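Long-range contacts in Lmo0181 protein (Listeria monocytogenes serovar 1/2a, PDB 5F7V), which binds the cyclic alpha-glucan cycloalternan and probably delivers it to an ABC transporter as its lipid-attached extracellular substrate-binding protein: residues T13-S21 / A68-Y76; Y121-V130 / H279-V287. All coordinates share one frame; numbering follows the deposited sequence.

Contact 1. Residues T13-S21 / A68-Y76; sequences TEITYYQFS and APDAFELNY. With GLC (alpha-D-glucopyranose), chain B; GLC (alpha-D-glucopyranose), chain C.
Glu-73 OE1 sits over the centre of the Phe-20 ring, 3.3 Å above its plane, and ring and carboxylate planes are 34° apart. At the edge of the same ring, near its plane, lie O4 of the chain B glucose and O2 of the chain C glucose. The Tyr-17 ring turns its edge to the Ala-71 carbonyl, while its hydroxyl end reaches the Glu-73 side chain.

Strands 13-19 and 71-75 are parallel neighbours in an alpha/beta lobe of the periplasmic-binding-protein fold; Phe-20 lies just past the first. Helix 52-64, which leads from strand 43-49 to strand 71-75, covers the side with Tyr-18 and Phe-72. The ladder runs from Thr-16 O, which takes Ala-71 N, through Ala-71 O, which takes Tyr-18 N, to Tyr-18 O, which takes Glu-73 N. Pro-69 CG packs on Tyr-18 CB at 3.5 Å.

Side chains extend the pairing at both ends. At the start, Asp-70 OD2 accepts Thr-16 N through its anti lone pair, and Asp-70 N returns a bond to Thr-16 OG1 at 2.9 Å. Asp-70 OD1 turns to Ser-291. At the other end, Glu-73 is extended, with CG anti to the backbone N (chi1 -154°), and its carboxylate reaches the turn after strand 13-19. Glu-73 OE1 accepts both Phe-20 N (2.8 Å) and Ser-21 N (2.9 Å). This should hold the turn at the sugar site, where Phe-20 O receives O6 of the chain B glucose. Asn-75, N-cap of the next helix, gives ND2 to O4 of the chain C glucose, and its OD1 is hydrogen-bonded to Thr-78. Ser-21 OG donates to the syn lone pair of Glu-73 OE2 at 2.6 Å.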
loop_
_atom_site.group_PDB
_atom_site.type_symbol
_atom_site.label_atom_id
_atom_site.label_comp_id
_atom_site.label_asym_id
_atom_site.label_seq_id
_atom_site.Cartn_x
_atom_site.Cartn_y
_atom_site.Cartn_z
ATOM N N THR A 13 -3.324 -14.420 -29.759
ATOM C CA THR A 13 -4.190 -14.383 -28.603
ATOM C C THR A 13 -4.146 -12.967 -28.075
ATOM O O THR A 13 -3.056 -12.424 -27.917
ATOM C CB THR A 13 -3.682 -15.337 -27.509
ATOM O OG1 THR A 13 -3.663 -16.676 -27.998
ATOM C CG2 THR A 13 -4.588 -15.294 -26.296
ATOM N N GLU A 14 -5.298 -12.373 -27.789
ATOM C CA GLU A 14 -5.358 -11.070 -27.159
ATOM C C GLU A 14 -5.947 -11.246 -25.762
ATOM O O GLU A 14 -7.055 -11.770 -25.611
ATOM C CB GLU A 14 -6.222 -10.121 -27.970
ATOM C CG GLU A 14 -5.776 -10.044 -29.417
ATOM C CD GLU A 14 -5.942 -8.651 -30.001
ATOM O OE1 GLU A 14 -6.232 -7.701 -29.227
ATOM O OE2 GLU A 14 -5.779 -8.539 -31.241
ATOM N N ILE A 15 -5.196 -10.819 -24.757
ATOM C CA ILE A 15 -5.696 -10.889 -23.390
ATOM C C ILE A 15 -5.991 -9.485 -22.882
ATOM O O ILE A 15 -5.403 -8.496 -23.320
ATOM C CB ILE A 15 -4.725 -11.607 -22.412
ATOM C CG1 ILE A 15 -3.403 -10.831 -22.246
ATOM C CG2 ILE A 15 -4.536 -13.059 -22.834
ATOM C CD1 ILE A 15 -2.505 -11.347 -21.131
ATOM N N THR A 16 -6.889 -9.396 -21.918
ATOM C CA THR A 16 -7.119 -8.169 -21.162
ATOM C C THR A 16 -6.421 -8.230 -19.813
ATOM O O THR A 16 -6.435 -9.275 -19.166
ATOM C CB THR A 16 -8.623 -7.928 -20.981
ATOM O OG1 THR A 16 -9.225 -9.098 -20.408
ATOM C CG2 THR A 16 -9.285 -7.682 -22.331
ATOM N N TYR A 17 -5.852 -7.107 -19.406
ATOM C CA TYR A 17 -5.196 -6.922 -18.098
ATOM C C TYR A 17 -5.774 -5.683 -17.466
ATOM O O TYR A 17 -5.706 -4.627 -18.068
ATOM C CB TYR A 17 -3.671 -6.822 -18.251
ATOM C CG TYR A 17 -2.952 -6.499 -16.942
ATOM C CD1 TYR A 17 -3.207 -7.249 -15.795
ATOM C CD2 TYR A 17 -2.043 -5.447 -16.867
ATOM C CE1 TYR A 17 -2.573 -6.969 -14.610
ATOM C CE2 TYR A 17 -1.380 -5.185 -15.687
ATOM C CZ TYR A 17 -1.666 -5.931 -14.572
ATOM O OH TYR A 17 -1.073 -5.656 -13.345
ATOM N N TYR A 18 -6.395 -5.848 -16.304
ATOM C CA TYR A 18 -7.045 -4.764 -15.551
ATOM C C TYR A 18 -6.120 -4.455 -14.390
ATOM O O TYR A 18 -5.642 -5.387 -13.721
ATOM C CB TYR A 18 -8.383 -5.300 -15.109
ATOM C CG TYR A 18 -9.559 -4.442 -14.795
ATOM C CD1 TYR A 18 -10.516 -4.089 -15.736
ATOM C CD2 TYR A 18 -9.774 -4.063 -13.478
ATOM C CE1 TYR A 18 -11.621 -3.337 -15.388
ATOM C CE2 TYR A 18 -10.856 -3.302 -13.093
ATOM C CZ TYR A 18 -11.791 -2.939 -14.048
ATOM O OH TYR A 18 -12.833 -2.183 -13.538
ATOM N N GLN A 19 -5.787 -3.186 -14.170
ATOM C CA GLN A 19 -4.832 -2.848 -13.089
ATOM C C GLN A 19 -5.039 -1.441 -12.545
ATOM O O GLN A 19 -5.759 -0.636 -13.134
ATOM C CB GLN A 19 -3.402 -3.057 -13.596
ATOM C CG GLN A 19 -2.925 -2.011 -14.606
ATOM C CD GLN A 19 -2.244 -0.832 -13.929
ATOM O OE1 GLN A 19 -1.330 -1.012 -13.126
ATOM N NE2 GLN A 19 -2.667 0.370 -14.288
ATOM N N PHE A 20 -4.386 -1.180 -11.424
ATOM C CA PHE A 20 -4.406 0.102 -10.738
ATOM C C PHE A 20 -3.062 0.695 -10.414
ATOM O O PHE A 20 -2.988 1.894 -10.273
ATOM C CB PHE A 20 -5.204 0.042 -9.418
ATOM C CG PHE A 20 -4.622 -0.925 -8.427
ATOM C CD1 PHE A 20 -3.583 -0.555 -7.569
ATOM C CD2 PHE A 20 -5.077 -2.218 -8.392
ATOM C CE1 PHE A 20 -3.021 -1.518 -6.732
ATOM C CE2 PHE A 20 -4.554 -3.150 -7.539
ATOM C CZ PHE A 20 -3.508 -2.810 -6.706
ATOM N N SER A 21 -2.002 -0.105 -10.254
ATOM C CA SER A 21 -0.828 0.460 -9.588
ATOM C C SER A 21 0.077 1.322 -10.459
ATOM O O SER A 21 0.827 2.110 -9.916
ATOM C CB SER A 21 -0.021 -0.654 -8.921
ATOM O OG SER A 21 0.655 -1.493 -9.844
ATOM N N ALA A 68 -15.112 -10.910 -16.864
ATOM C CA ALA A 68 -13.863 -10.774 -16.142
ATOM C C ALA A 68 -12.688 -10.528 -17.086
ATOM O O ALA A 68 -12.606 -11.115 -18.160
ATOM C CB ALA A 68 -13.599 -12.026 -15.321
ATOM N N PRO A 69 -11.787 -9.636 -16.700
ATOM C CA PRO A 69 -10.518 -9.532 -17.414
ATOM C C PRO A 69 -9.772 -10.865 -17.344
ATOM O O PRO A 69 -9.906 -11.593 -16.381
ATOM C CB PRO A 69 -9.754 -8.460 -16.623
ATOM C CG PRO A 69 -10.741 -7.804 -15.709
ATOM C CD PRO A 69 -11.817 -8.820 -15.474
ATOM N N ASP A 70 -8.984 -11.199 -18.358
ATOM C CA ASP A 70 -8.224 -12.434 -18.289
ATOM C C ASP A 70 -7.214 -12.424 -17.161
ATOM O O ASP A 70 -7.035 -13.444 -16.512
ATOM C CB ASP A 70 -7.500 -12.701 -19.594
ATOM C CG ASP A 70 -8.427 -12.830 -20.767
ATOM O OD1 ASP A 70 -9.251 -13.768 -20.772
ATOM O OD2 ASP A 70 -8.338 -11.974 -21.659
ATOM N N ALA A 71 -6.566 -11.285 -16.958
ATOM C CA ALA A 71 -5.592 -11.127 -15.898
ATOM C C ALA A 71 -5.967 -9.844 -15.167
ATOM O O ALA A 71 -6.395 -8.883 -15.801
ATOM C CB ALA A 71 -4.198 -11.042 -16.467
ATOM N N PHE A 72 -5.778 -9.794 -13.851
ATOM C CA PHE A 72 -6.072 -8.573 -13.125
ATOM C C PHE A 72 -5.249 -8.472 -11.864
ATOM O O PHE A 72 -4.896 -9.466 -11.246
ATOM C CB PHE A 72 -7.576 -8.432 -12.828
ATOM C CG PHE A 72 -8.234 -9.623 -12.209
ATOM C CD1 PHE A 72 -8.280 -9.796 -10.855
ATOM C CD2 PHE A 72 -8.829 -10.589 -13.021
ATOM C CE1 PHE A 72 -8.925 -10.892 -10.302
ATOM C CE2 PHE A 72 -9.481 -11.686 -12.461
ATOM C CZ PHE A 72 -9.541 -11.822 -11.085
ATOM N N GLU A 73 -4.983 -7.230 -11.513
ATOM C CA GLU A 73 -4.178 -6.893 -10.347
ATOM C C GLU A 73 -5.003 -7.001 -9.074
ATOM O O GLU A 73 -6.175 -6.633 -9.031
ATOM C CB GLU A 73 -3.642 -5.484 -10.501
ATOM C CG GLU A 73 -2.373 -5.257 -9.736
ATOM C CD GLU A 73 -1.750 -3.923 -10.004
ATOM O OE1 GLU A 73 -2.476 -2.960 -10.335
ATOM O OE2 GLU A 73 -0.510 -3.805 -9.850
ATOM N N LEU A 74 -4.358 -7.479 -8.019
ATOM C CA LEU A 74 -4.942 -7.528 -6.654
ATOM C C LEU A 74 -3.878 -7.089 -5.707
ATOM O O LEU A 74 -2.715 -7.270 -5.948
ATOM C CB LEU A 74 -5.396 -8.922 -6.241
ATOM C CG LEU A 74 -6.561 -9.454 -7.069
ATOM C CD1 LEU A 74 -6.776 -10.924 -6.732
ATOM C CD2 LEU A 74 -7.832 -8.679 -6.894
ATOM N N ASN A 75 -4.324 -6.450 -4.633
ATOM C CA ASN A 75 -3.442 -6.131 -3.517
ATOM C C ASN A 75 -3.529 -7.217 -2.451
ATOM O O ASN A 75 -4.418 -8.065 -2.438
ATOM C CB ASN A 75 -3.674 -4.694 -3.002
ATOM C CG ASN A 75 -5.041 -4.458 -2.434
ATOM O OD1 ASN A 75 -5.882 -5.318 -2.451
ATOM N ND2 ASN A 75 -5.243 -3.252 -1.977
ATOM N N TYR A 76 -2.584 -7.158 -1.519
ATOM C CA TYR A 76 -2.500 -8.125 -0.444
ATOM C C TYR A 76 -3.812 -8.152 0.314
ATOM O O TYR A 76 -4.346 -9.215 0.589
ATOM C CB TYR A 76 -1.338 -7.707 0.462
ATOM C CG TYR A 76 -0.749 -8.748 1.409
ATOM C CD1 TYR A 76 -1.504 -9.715 2.069
ATOM C CD2 TYR A 76 0.601 -8.710 1.692
ATOM C CE1 TYR A 76 -0.905 -10.611 2.924
ATOM C CE2 TYR A 76 1.219 -9.625 2.522
ATOM C CZ TYR A 76 0.440 -10.567 3.153
ATOM O OH TYR A 76 1.027 -11.465 4.006
HETATM C C1 GLC B . -2.765 4.704 -4.278
HETATM C C2 GLC B . -2.564 3.336 -3.655
HETATM C C3 GLC B . -1.363 2.612 -4.244
HETATM C C4 GLC B . -1.541 2.539 -5.747
HETATM C C5 GLC B . -1.635 3.973 -6.283
HETATM C C6 GLC B . -1.743 4.025 -7.802
HETATM O O2 GLC B . -2.414 3.491 -2.245
HETATM O O3 GLC B . -1.353 1.257 -3.803
HETATM O O4 GLC B . -0.480 1.796 -6.354
HETATM O O5 GLC B . -2.781 4.593 -5.694
HETATM O O6 GLC B . -3.031 3.530 -8.163
HETATM C C1 GLC C . -0.380 0.921 -2.835
HETATM C C2 GLC C . 0.096 -0.494 -3.076
HETATM C C3 GLC C . -1.009 -1.481 -2.745
HETATM C C4 GLC C . -1.565 -1.218 -1.351
HETATM C C5 GLC C . -2.032 0.228 -1.236
HETATM C C6 GLC C . -2.486 0.595 0.171
HETATM O O2 GLC C . 0.507 -0.613 -4.443
HETATM O O3 GLC C . -0.444 -2.788 -2.789
HETATM O O4 GLC C . -2.714 -2.053 -1.177
HETATM O O5 GLC C . -0.918 1.099 -1.531
HETATM O O6 GLC C . -2.700 2.024 0.116
HETATM O O HOH W 1 -9.897 -11.424 -23.801
HETATM O O HOH W 2 -12.006 -9.658 -20.689
#

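Contact 2. Residues Y121-V130 / H279-V287; sequences YGMVESFSNV and HFFANGIGV. With GLC (alpha-D-glucopyranose), chain C; GLC (alpha-D-glucopyranose), chain D.
Asn-283 CG is anti to its own carbonyl carbon (chi1 -63°), and Ser-126 OG stands between its backbone N and carbonyl carbon (chi1 68°). The two residues pair across the strands and share a face, and these torsions turn the amide and the hydroxyl toward each other, with Asn-283 ND2 and Ser-126 OG 3.4 Å apart. The Asn-283 amide grips the chain C glucose twice: OD1 accepts from O3 at 2.7 Å, and ND2 donates to O2 at 2.8 Å. Ser-126 OG is hydrogen-bonded to Glu-320.

The two strands are antiparallel and contain a classic beta bulge. Glu-125 N and Ser-126 N both bond to Asn-283 O, at 2.7 and 3.2 Å. Beyond the bulge the register shifts by one. The extended Glu-125 side chain passes Asn-283 CB and forms a salt bridge with Arg-314 through OE2.

On the sugar side the Phe-281 ring lies with one face under C4 and C6 of the chain C glucose, a CH-pi type of packing. Its edge meets Ser-128 OG and Val-130 CG2. His-279 CE1 comes 3.4 Å from C6 of the chain D glucose. On the side of the strands with Phe-127 and Ala-282, the Phe-127 ring lies beside that of Phe-280, nearly parallel but slid apart, their centroids separated by 5.6 Å.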
loop_
_atom_site.group_PDB
_atom_site.type_symbol
_atom_site.label_atom_id
_atom_site.label_comp_id
_atom_site.label_asym_id
_atom_site.label_seq_id
_atom_site.Cartn_x
_atom_site.Cartn_y
_atom_site.Cartn_z
ATOM N N TYR A 121 -2.559 -18.571 -6.067
ATOM C CA TYR A 121 -3.643 -18.018 -6.885
ATOM C C TYR A 121 -3.305 -16.652 -7.496
ATOM O O TYR A 121 -4.158 -15.971 -8.104
ATOM C CB TYR A 121 -4.946 -17.901 -6.101
ATOM C CG TYR A 121 -5.717 -19.171 -5.892
ATOM C CD1 TYR A 121 -6.610 -19.660 -6.842
ATOM C CD2 TYR A 121 -5.559 -19.862 -4.722
ATOM C CE1 TYR A 121 -7.337 -20.813 -6.645
ATOM C CE2 TYR A 121 -6.269 -21.026 -4.499
ATOM C CZ TYR A 121 -7.158 -21.494 -5.452
ATOM O OH TYR A 121 -7.893 -22.637 -5.221
ATOM N N GLY A 122 -2.054 -16.233 -7.360
ATOM C CA GLY A 122 -1.616 -14.991 -8.012
ATOM C C GLY A 122 -0.119 -15.048 -8.139
ATOM O O GLY A 122 0.518 -15.764 -7.388
ATOM N N MET A 123 0.419 -14.315 -9.100
ATOM C CA MET A 123 1.864 -14.108 -9.234
ATOM C C MET A 123 2.219 -12.727 -8.724
ATOM O O MET A 123 1.679 -11.723 -9.145
ATOM C CB MET A 123 2.262 -14.251 -10.697
ATOM C CG MET A 123 1.984 -15.631 -11.252
ATOM S SD MET A 123 3.040 -16.949 -10.583
ATOM C CE MET A 123 4.454 -16.872 -11.660
ATOM N N VAL A 124 3.184 -12.707 -7.808
ATOM C CA VAL A 124 3.541 -11.446 -7.177
ATOM C C VAL A 124 4.222 -10.523 -8.161
ATOM O O VAL A 124 5.152 -10.907 -8.866
ATOM C CB VAL A 124 4.410 -11.650 -5.923
ATOM C CG1 VAL A 124 5.693 -12.415 -6.218
ATOM C CG2 VAL A 124 4.695 -10.304 -5.293
ATOM N N GLU A 125 3.742 -9.296 -8.218
ATOM C CA GLU A 125 4.181 -8.285 -9.178
ATOM C C GLU A 125 5.103 -7.253 -8.553
ATOM O O GLU A 125 6.076 -6.808 -9.180
ATOM C CB GLU A 125 2.920 -7.601 -9.741
ATOM C CG GLU A 125 3.208 -6.469 -10.666
ATOM C CD GLU A 125 2.075 -5.494 -10.806
ATOM O OE1 GLU A 125 1.036 -5.688 -10.059
ATOM O OE2 GLU A 125 2.224 -4.583 -11.614
ATOM N N SER A 126 4.810 -6.839 -7.336
ATOM C CA SER A 126 5.610 -5.818 -6.679
ATOM C C SER A 126 5.353 -5.857 -5.186
ATOM O O SER A 126 4.386 -6.445 -4.710
ATOM C CB SER A 126 5.312 -4.426 -7.215
ATOM O OG SER A 126 4.018 -3.974 -6.868
ATOM N N PHE A 127 6.230 -5.221 -4.411
ATOM C CA PHE A 127 5.959 -4.984 -3.001
ATOM C C PHE A 127 6.409 -3.580 -2.623
ATOM O O PHE A 127 7.177 -2.921 -3.357
ATOM C CB PHE A 127 6.496 -6.112 -2.110
ATOM C CG PHE A 127 7.987 -6.116 -1.938
ATOM C CD1 PHE A 127 8.795 -6.789 -2.850
ATOM C CD2 PHE A 127 8.607 -5.460 -0.885
ATOM C CE1 PHE A 127 10.168 -6.816 -2.741
ATOM C CE2 PHE A 127 9.983 -5.484 -0.775
ATOM C CZ PHE A 127 10.741 -6.166 -1.691
ATOM N N SER A 128 5.897 -3.144 -1.483
ATOM C CA SER A 128 6.109 -1.735 -1.095
ATOM C C SER A 128 5.864 -1.522 0.389
ATOM O O SER A 128 5.389 -2.406 1.099
ATOM C CB SER A 128 5.134 -0.850 -1.894
ATOM O OG SER A 128 3.787 -1.104 -1.555
ATOM N N ASN A 129 6.238 -0.336 0.853
ATOM C CA ASN A 129 5.985 0.078 2.234
ATOM C C ASN A 129 5.817 1.577 2.280
ATOM O O ASN A 129 5.779 2.259 1.262
ATOM C CB ASN A 129 7.046 -0.503 3.162
ATOM C CG ASN A 129 8.434 -0.028 2.833
ATOM O OD1 ASN A 129 8.643 0.869 2.010
ATOM N ND2 ASN A 129 9.427 -0.637 3.461
ATOM N N VAL A 130 5.609 2.023 3.522
ATOM C CA VAL A 130 5.349 3.427 3.806
ATOM C C VAL A 130 6.491 3.975 4.631
ATOM O O VAL A 130 7.116 3.279 5.410
ATOM C CB VAL A 130 4.004 3.547 4.543
ATOM C CG1 VAL A 130 3.788 4.925 5.191
ATOM C CG2 VAL A 130 2.847 3.199 3.587
ATOM N N HIS A 279 4.444 -0.719 7.461
ATOM C CA HIS A 279 3.590 -1.390 6.466
ATOM C C HIS A 279 4.411 -2.283 5.555
ATOM O O HIS A 279 5.560 -2.037 5.246
ATOM C CB HIS A 279 2.885 -0.349 5.612
ATOM C CG HIS A 279 1.590 0.106 6.194
ATOM N ND1 HIS A 279 1.238 1.433 6.282
ATOM C CD2 HIS A 279 0.528 -0.596 6.650
ATOM C CE1 HIS A 279 0.016 1.524 6.772
ATOM N NE2 HIS A 279 -0.435 0.311 6.991
ATOM N N PHE A 280 3.773 -3.336 5.069
ATOM C CA PHE A 280 4.233 -4.204 3.981
ATOM C C PHE A 280 3.040 -4.478 3.089
ATOM O O PHE A 280 2.045 -5.047 3.513
ATOM C CB PHE A 280 4.807 -5.512 4.521
ATOM C CG PHE A 280 5.363 -6.395 3.439
ATOM C CD1 PHE A 280 6.683 -6.229 3.021
ATOM C CD2 PHE A 280 4.558 -7.321 2.801
ATOM C CE1 PHE A 280 7.195 -7.038 2.021
ATOM C CE2 PHE A 280 5.065 -8.103 1.782
ATOM C CZ PHE A 280 6.363 -7.942 1.420
ATOM N N PHE A 281 3.176 -4.053 1.851
ATOM C CA PHE A 281 2.125 -4.226 0.841
ATOM C C PHE A 281 2.703 -5.006 -0.320
ATOM O O PHE A 281 3.887 -4.993 -0.569
ATOM C CB PHE A 281 1.606 -2.850 0.413
ATOM C CG PHE A 281 0.859 -2.125 1.489
ATOM C CD1 PHE A 281 -0.279 -2.696 2.053
ATOM C CD2 PHE A 281 1.244 -0.871 1.883
ATOM C CE1 PHE A 281 -0.959 -2.034 3.047
ATOM C CE2 PHE A 281 0.561 -0.211 2.888
ATOM C CZ PHE A 281 -0.549 -0.784 3.460
ATOM N N ALA A 282 1.831 -5.655 -1.065
ATOM C CA ALA A 282 2.235 -6.364 -2.269
ATOM C C ALA A 282 1.122 -6.424 -3.260
ATOM O O ALA A 282 -0.033 -6.567 -2.869
ATOM C CB ALA A 282 2.690 -7.781 -1.971
ATOM N N ASN A 283 1.456 -6.278 -4.534
ATOM C CA ASN A 283 0.486 -6.491 -5.607
ATOM C C ASN A 283 0.797 -7.757 -6.359
ATOM O O ASN A 283 1.972 -8.092 -6.519
ATOM C CB ASN A 283 0.538 -5.302 -6.551
ATOM C CG ASN A 283 0.127 -4.020 -5.830
ATOM O OD1 ASN A 283 -0.865 -4.010 -5.128
ATOM N ND2 ASN A 283 0.877 -2.933 -6.032
ATOM N N GLY A 284 -0.249 -8.411 -6.823
ATOM C CA GLY A 284 -0.155 -9.674 -7.546
ATOM C C GLY A 284 -1.075 -9.638 -8.729
ATOM O O GLY A 284 -2.004 -8.827 -8.783
ATOM N N ILE A 285 -0.835 -10.521 -9.676
ATOM C CA ILE A 285 -1.701 -10.661 -10.847
ATOM C C ILE A 285 -2.315 -12.040 -10.789
ATOM O O ILE A 285 -1.634 -13.053 -10.678
ATOM C CB ILE A 285 -0.932 -10.417 -12.140
ATOM C CG1 ILE A 285 -0.371 -9.003 -12.145
ATOM C CG2 ILE A 285 -1.812 -10.705 -13.325
ATOM C CD1 ILE A 285 0.543 -8.700 -13.313
ATOM N N GLY A 286 -3.642 -12.025 -10.835
ATOM C CA GLY A 286 -4.482 -13.200 -10.880
ATOM C C GLY A 286 -5.003 -13.461 -12.276
ATOM O O GLY A 286 -5.029 -12.564 -13.100
ATOM N N VAL A 287 -5.388 -14.696 -12.527
ATOM C CA VAL A 287 -5.953 -15.112 -13.817
ATOM C C VAL A 287 -7.403 -15.487 -13.554
ATOM O O VAL A 287 -7.712 -16.205 -12.596
ATOM C CB VAL A 287 -5.174 -16.296 -14.404
ATOM C CG1 VAL A 287 -5.795 -16.798 -15.700
ATOM C CG2 VAL A 287 -3.740 -15.869 -14.641
HETATM C C1 GLC C . -0.380 0.921 -2.835
HETATM C C2 GLC C . 0.096 -0.494 -3.076
HETATM C C3 GLC C . -1.009 -1.481 -2.745
HETATM C C4 GLC C . -1.565 -1.218 -1.351
HETATM C C5 GLC C . -2.032 0.228 -1.236
HETATM C C6 GLC C . -2.486 0.595 0.171
HETATM O O2 GLC C . 0.507 -0.613 -4.443
HETATM O O3 GLC C . -0.444 -2.788 -2.789
HETATM O O4 GLC C . -2.714 -2.053 -1.177
HETATM O O5 GLC C . -0.918 1.099 -1.531
HETATM O O6 GLC C . -2.700 2.024 0.116
HETATM C C1 GLC D . -3.611 2.487 1.116
HETATM C C2 GLC D . -3.871 3.940 0.742
HETATM C C3 GLC D . -2.555 4.715 0.812
HETATM C C4 GLC D . -1.958 4.568 2.199
HETATM C C5 GLC D . -1.887 3.097 2.638
HETATM C C6 GLC D . -1.540 2.903 4.116
HETATM O O2 GLC D . -4.461 4.037 -0.566
HETATM O O3 GLC D . -2.876 6.085 0.535
HETATM O O4 GLC D . -0.612 5.073 2.222
HETATM O O5 GLC D . -3.114 2.392 2.448
HETATM O O6 GLC D . -2.526 3.558 4.907
HETATM O O HOH W 3 -5.104 -16.765 -10.550
HETATM O O HOH W 4 8.222 -2.457 5.806
HETATM O O HOH W 5 5.554 1.860 7.168
#

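How the contacts relate
From the N terminus, strand 13-19 leads through strand 43-49 and helix 52-64 to strand 71-75, and contact 1 closes this loop of 46 residues. Contact 2 opens later, at 121-130, and closes a loop of 148 residues when the chain returns at 279-287. The loops follow in series and neither encloses the other. Contact 1 ties strand 13-19 to 71-75, contact 2 ties 119-135 to 278-287, and the pairing of 71-75 with 278-287 in one sheet links the two; Leu-74 N probably bonds to Gly-284 O. Tyr-17 OH packs on Ile-285 CD1, and Phe-20 CZ on Asn-283 OD1. Both contacts touch the chain C glucose.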